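Long-range contacts in Emp47p (form2) (Saccharomyces cerevisiae, PDB 2A6Z), which serves as a cargo receptor with a lectin-like carbohydrate recognition domain, involved in glycoprotein secretion and required for the exit of EMP46 from the endoplasmic reticulum: residues R70-S75 with S210-K215; T64-F69 with T158-Y163. All coordinates share one frame; numbering follows the deposited sequence. Where two conformers were deposited one is given.

Contact 1 of 2, residues R70-S75 with S210-K215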
# COMPACT_ATOMS: atom_id res chain seq x y z
N ARG A 70 -3.15 -2.71 9.86
CA ARG A 70 -2.88 -3.90 10.65
C ARG A 70 -3.51 -5.10 9.93
O ARG A 70 -4.31 -4.98 9.02
CB ARG A 70 -3.41 -3.82 12.09
CG ARG A 70 -4.95 -3.79 12.18
CD ARG A 70 -5.35 -3.66 13.64
NE ARG A 70 -6.83 -3.76 13.69
CZ ARG A 70 -7.50 -3.72 14.81
NH1 ARG A 70 -6.89 -3.56 15.96
NH2 ARG A 70 -8.83 -3.84 14.75
N SER A 71 -3.04 -6.27 10.41
CA SER A 71 -3.67 -7.55 10.06
C SER A 71 -4.04 -8.24 11.36
O SER A 71 -3.19 -8.43 12.25
CB SER A 71 -2.67 -8.45 9.30
OG SER A 71 -3.27 -9.74 9.23
N VAL A 72 -5.33 -8.62 11.45
CA VAL A 72 -5.82 -9.33 12.64
C VAL A 72 -6.60 -10.57 12.19
O VAL A 72 -7.11 -10.65 11.08
CB VAL A 72 -6.69 -8.44 13.57
CG1 VAL A 72 -5.81 -7.37 14.20
CG2 VAL A 72 -7.85 -7.83 12.80
N GLY A 73 -6.69 -11.52 13.13
CA GLY A 73 -7.62 -12.64 12.97
C GLY A 73 -7.04 -13.91 12.43
O GLY A 73 -7.80 -14.92 12.41
N TYR A 74 -5.77 -13.94 12.03
CA TYR A 74 -5.22 -15.16 11.49
C TYR A 74 -3.67 -15.14 11.57
O TYR A 74 -3.03 -14.16 11.28
CB TYR A 74 -5.58 -15.33 10.00
CG TYR A 74 -5.12 -16.66 9.46
CD1 TYR A 74 -5.78 -17.83 9.83
CD2 TYR A 74 -4.03 -16.77 8.61
CE1 TYR A 74 -5.40 -19.05 9.37
CE2 TYR A 74 -3.65 -18.03 8.15
CZ TYR A 74 -4.32 -19.16 8.53
OH TYR A 74 -3.91 -20.38 8.05
N SER A 75 -3.13 -16.28 11.97
CA SER A 75 -1.67 -16.48 11.92
C SER A 75 -1.41 -17.76 11.14
O SER A 75 -1.96 -18.80 11.45
CB SER A 75 -1.15 -16.74 13.34
OG SER A 75 0.22 -17.04 13.33
N SER A 210 -7.82 -10.38 8.36
CA SER A 210 -8.50 -9.09 8.16
C SER A 210 -7.47 -7.98 8.05
O SER A 210 -6.87 -7.60 9.08
CB SER A 210 -9.47 -8.86 9.34
OG SER A 210 -10.23 -7.70 9.07
N PHE A 211 -7.26 -7.50 6.84
CA PHE A 211 -6.35 -6.37 6.57
C PHE A 211 -7.14 -5.08 6.72
O PHE A 211 -8.21 -4.95 6.11
CB PHE A 211 -5.78 -6.49 5.15
CG PHE A 211 -4.79 -7.61 4.99
CD1 PHE A 211 -3.50 -7.48 5.51
CD2 PHE A 211 -5.17 -8.79 4.36
CE1 PHE A 211 -2.57 -8.50 5.35
CE2 PHE A 211 -4.20 -9.78 4.17
CZ PHE A 211 -2.92 -9.64 4.67
N GLU A 212 -6.64 -4.17 7.54
CA GLU A 212 -7.42 -3.01 8.01
C GLU A 212 -6.56 -1.75 7.95
O GLU A 212 -5.36 -1.80 8.27
CB GLU A 212 -7.88 -3.23 9.43
CG GLU A 212 -8.62 -4.56 9.58
CD GLU A 212 -9.27 -4.82 10.88
OE1 GLU A 212 -9.01 -4.04 11.85
OE2 GLU A 212 -10.05 -5.81 10.93
N ILE A 213 -7.19 -0.65 7.54
CA ILE A 213 -6.56 0.67 7.41
C ILE A 213 -7.07 1.60 8.48
O ILE A 213 -8.29 1.77 8.66
CB ILE A 213 -6.79 1.26 6.03
CG1 ILE A 213 -6.46 0.29 4.90
CG2 ILE A 213 -6.11 2.61 5.89
CD1 ILE A 213 -4.96 -0.07 4.88
N PHE A 214 -6.18 2.21 9.26
CA PHE A 214 -6.56 3.20 10.27
C PHE A 214 -6.43 4.65 9.76
O PHE A 214 -7.18 5.53 10.21
CB PHE A 214 -5.69 3.05 11.49
CG PHE A 214 -5.95 1.92 12.43
CD1 PHE A 214 -5.43 1.95 13.73
CD2 PHE A 214 -6.73 0.81 12.09
CE1 PHE A 214 -5.65 0.95 14.65
CE2 PHE A 214 -6.97 -0.20 13.02
CZ PHE A 214 -6.47 -0.13 14.28
N LYS A 215 -5.42 4.94 8.93
CA LYS A 215 -5.03 6.32 8.64
C LYS A 215 -4.08 6.29 7.48
O LYS A 215 -3.29 5.30 7.35
CB LYS A 215 -4.31 6.90 9.88
CG LYS A 215 -3.91 8.36 9.81
CD LYS A 215 -3.38 8.87 11.12
CE LYS A 215 -2.06 8.31 11.57
NZ LYS A 215 -1.56 9.12 12.72

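Contact 2 of 2, residues T64-F69 with T158-Y163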
# COMPACT_ATOMS: atom_id res chain seq x y z
N THR A 64 5.95 12.33 0.84
CA THR A 64 5.92 11.26 1.82
C THR A 64 4.49 10.69 1.83
O THR A 64 3.50 11.46 1.81
CB THR A 64 6.19 11.80 3.21
OG1 THR A 64 7.47 12.42 3.24
CG2 THR A 64 6.18 10.73 4.28
N MET A 65 4.38 9.37 1.92
CA MET A 65 3.13 8.68 2.17
C MET A 65 3.30 7.81 3.41
O MET A 65 4.21 6.96 3.43
CB MET A 65 2.76 7.80 1.01
CG MET A 65 2.55 8.31 -0.39
SD MET A 65 2.34 7.25 -1.85
CE MET A 65 3.87 6.31 -1.78
N GLU A 66 2.45 7.97 4.43
CA GLU A 66 2.49 7.15 5.63
C GLU A 66 1.20 6.40 5.75
O GLU A 66 0.11 7.01 5.91
CB GLU A 66 2.70 8.01 6.87
CG GLU A 66 4.01 8.75 6.91
CD GLU A 66 4.28 9.64 8.05
OE1 GLU A 66 3.40 9.78 8.93
OE2 GLU A 66 5.39 10.20 8.12
N TRP A 67 1.27 5.08 5.72
CA TRP A 67 0.08 4.19 5.88
C TRP A 67 0.12 3.56 7.24
O TRP A 67 1.13 2.94 7.61
CB TRP A 67 0.14 3.11 4.80
CG TRP A 67 -0.19 3.50 3.42
CD1 TRP A 67 0.65 3.77 2.40
CD2 TRP A 67 -1.53 3.65 2.86
NE1 TRP A 67 -0.05 4.09 1.25
CE2 TRP A 67 -1.38 4.00 1.52
CE3 TRP A 67 -2.81 3.48 3.43
CZ2 TRP A 67 -2.50 4.22 0.68
CZ3 TRP A 67 -3.89 3.71 2.57
CH2 TRP A 67 -3.71 4.07 1.24
N THR A 68 -1.01 3.62 7.94
CA THR A 68 -1.14 2.96 9.24
C THR A 68 -2.18 1.81 9.05
O THR A 68 -3.34 2.08 8.73
CB THR A 68 -1.64 3.96 10.30
OG1 THR A 68 -0.72 5.04 10.40
CG2 THR A 68 -1.71 3.28 11.66
N PHE A 69 -1.70 0.58 9.24
CA PHE A 69 -2.53 -0.60 8.88
C PHE A 69 -2.29 -1.70 9.88
O PHE A 69 -1.29 -1.71 10.61
CB PHE A 69 -2.29 -1.07 7.46
CG PHE A 69 -1.08 -2.00 7.36
CD1 PHE A 69 -1.26 -3.38 7.25
CD2 PHE A 69 0.22 -1.50 7.42
CE1 PHE A 69 -0.18 -4.24 7.22
CE2 PHE A 69 1.29 -2.37 7.37
CZ PHE A 69 1.11 -3.74 7.26
N THR A 158 3.26 1.20 10.88
CA THR A 158 3.29 2.40 10.06
C THR A 158 4.36 2.24 8.97
O THR A 158 5.54 2.09 9.27
CB THR A 158 3.66 3.66 10.89
OG1 THR A 158 2.80 3.69 12.05
CG2 THR A 158 3.42 4.92 10.06
N ILE A 159 3.90 2.26 7.72
CA ILE A 159 4.81 2.22 6.57
C ILE A 159 4.98 3.65 6.09
O ILE A 159 4.00 4.30 5.72
CB ILE A 159 4.27 1.33 5.43
CG1 ILE A 159 4.14 -0.12 5.91
CG2 ILE A 159 5.13 1.47 4.20
CD1 ILE A 159 3.43 -1.01 4.91
N ARG A 160 6.24 4.14 6.10
CA ARG A 160 6.51 5.53 5.69
C ARG A 160 7.37 5.48 4.44
O ARG A 160 8.52 4.99 4.45
CB ARG A 160 7.24 6.24 6.84
CG ARG A 160 7.64 7.68 6.48
CD ARG A 160 8.15 8.38 7.78
NE ARG A 160 8.22 9.84 7.54
CZ ARG A 160 9.29 10.48 7.09
NH1 ARG A 160 10.45 9.82 6.89
NH2 ARG A 160 9.18 11.78 6.87
N VAL A 161 6.80 5.97 3.35
CA VAL A 161 7.44 5.98 2.04
C VAL A 161 7.84 7.40 1.74
O VAL A 161 7.00 8.32 1.78
CB VAL A 161 6.47 5.50 0.94
CG1 VAL A 161 7.22 5.35 -0.39
CG2 VAL A 161 5.78 4.23 1.37
N THR A 162 9.13 7.63 1.43
CA THR A 162 9.59 8.95 1.09
C THR A 162 10.30 8.89 -0.25
O THR A 162 10.99 7.94 -0.58
CB THR A 162 10.55 9.53 2.16
OG1 THR A 162 11.60 8.60 2.45
CG2 THR A 162 9.80 9.87 3.45
N TYR A 163 10.11 9.97 -1.04
CA TYR A 163 10.77 10.11 -2.32
C TYR A 163 11.36 11.53 -2.37
O TYR A 163 10.60 12.51 -2.35
CB TYR A 163 9.80 9.87 -3.48
CG TYR A 163 10.50 9.89 -4.83
CD1 TYR A 163 11.51 8.98 -5.15
CD2 TYR A 163 10.15 10.83 -5.80
CE1 TYR A 163 12.16 8.98 -6.36
CE2 TYR A 163 10.80 10.82 -7.02
CZ TYR A 163 11.80 9.94 -7.32
OH TYR A 163 12.43 9.89 -8.53
O HOH W 1 7.26 13.84 5.51
O HOH W 2 0.91 5.56 12.48

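Contact 1 of 2, residues R70-S75 with S210-K215
An antiparallel strand pair in one sheet of the legume-lectin-like beta sandwich sets Arg70 opposite Glu212, Ser71 opposite Phe211 and Val72 opposite Ser210. The short strand axes approach to 4.8 Å and run at 146°. Arg70 and Glu212 form a hydrogen-bonded pair, as do Val72 and Ser210, where Ser210 N reaches Val72 O at 2.8 Å. Between them, Ser71 and Phe211 make a non-hydrogen-bonded pair, with Ser71 CB 4.0 Å from Phe211 CE1.

On the face carrying Arg70, Val72, Ser210 and Glu212, a side-on salt bridge adds to the backbone bonds. NE and NH2 of Arg70 each lie 2.9 Å from Glu212 OE1, which therefore accepts both N-H groups. The oxygen lies in the guanidinium plane, but the carboxylate is turned 48° against that plane. NE meets OE1 from above the carboxylate, whereas NH2 arrives on its syn side. The other oxygen of Glu212, OE2, uses its anti lone pair for Ser210 OG at 2.7 Å, so both ends of the carboxylate are held. Val72 CG1 and Phe214 CZ lie over opposite faces of the guanidinium, away from its centre; the Phe214 ring is inclined 58° to it. The arginine chain, extended from CG to NE, carries the guanidinium between these two side chains.

Glu212 OE1 is also salt-bridged to Arg38, so two arginines probably stabilise its negative charge. Strand 38-40 flanks strand 210-220 on one side of the pair, while strand 153-164 adjoins strand 63-72 on the other, where Ser154 O accepts from Arg70 NH1.

Contact 2 of 2, residues T64-F69 with T158-Y163
Glu66 lies alongside Arg160, its CG 3.8 Å from Arg160 CG, in a non-hydrogen-bonded pair between two antiparallel strands of the lectin-like beta sandwich. Their axes run at 170°, and backbone bonds join Met65 to Val161 and Trp67 to Ile159. Arg160 NE donates to Glu66 OE2 at 2.9 Å, bent to 142° at the hydrogen. The oxygen lies near the guanidinium plane and is approached on its anti side, with the two planar groups turned 64° apart. Ser2 OG also bonds to Glu66 OE2, giving this oxygen a second polar partner. Thr162 CG2 sits off-centre above one face of the guanidinium.

The side of the sheet carrying Met65, Trp67, Ile159 and Val161 is apolar and buried. On it Phe69 CE2 meets Ile159 CD1 at 3.5 Å. Phe84 and Phe86 of strand 81-88, in the other sheet, pack against this side and so place it in the sandwich core.

On the polar side, Thr68 OG1 and Thr158 OG1 are 4.1 Å apart and are bridged by one water, 2.7 Å from each hydroxyl oxygen.

Overall arrangement
Contacts 1 and 2 lie about 16 Å apart between centres and share strand 63-72, at the middle of a seven-stranded antiparallel sheet. Strand 210-220 flanks it in contact 1 and strand 153-164 in contact 2. Along the chain the order is 64-69, 70-75, 158-163, 210-215, so the two pairings cross and join distant parts of the sequence. The contacts meet directly: Phe214 N lies 2.9 Å from Thr68 O, and Lys215 O lies 2.9 Å from Thr68 N, both probable hydrogen bonds. This pairing of two residues with one marks a classic beta bulge in strand 210-220, and the shared strand ties both neighbours into one sheet of the lectin fold.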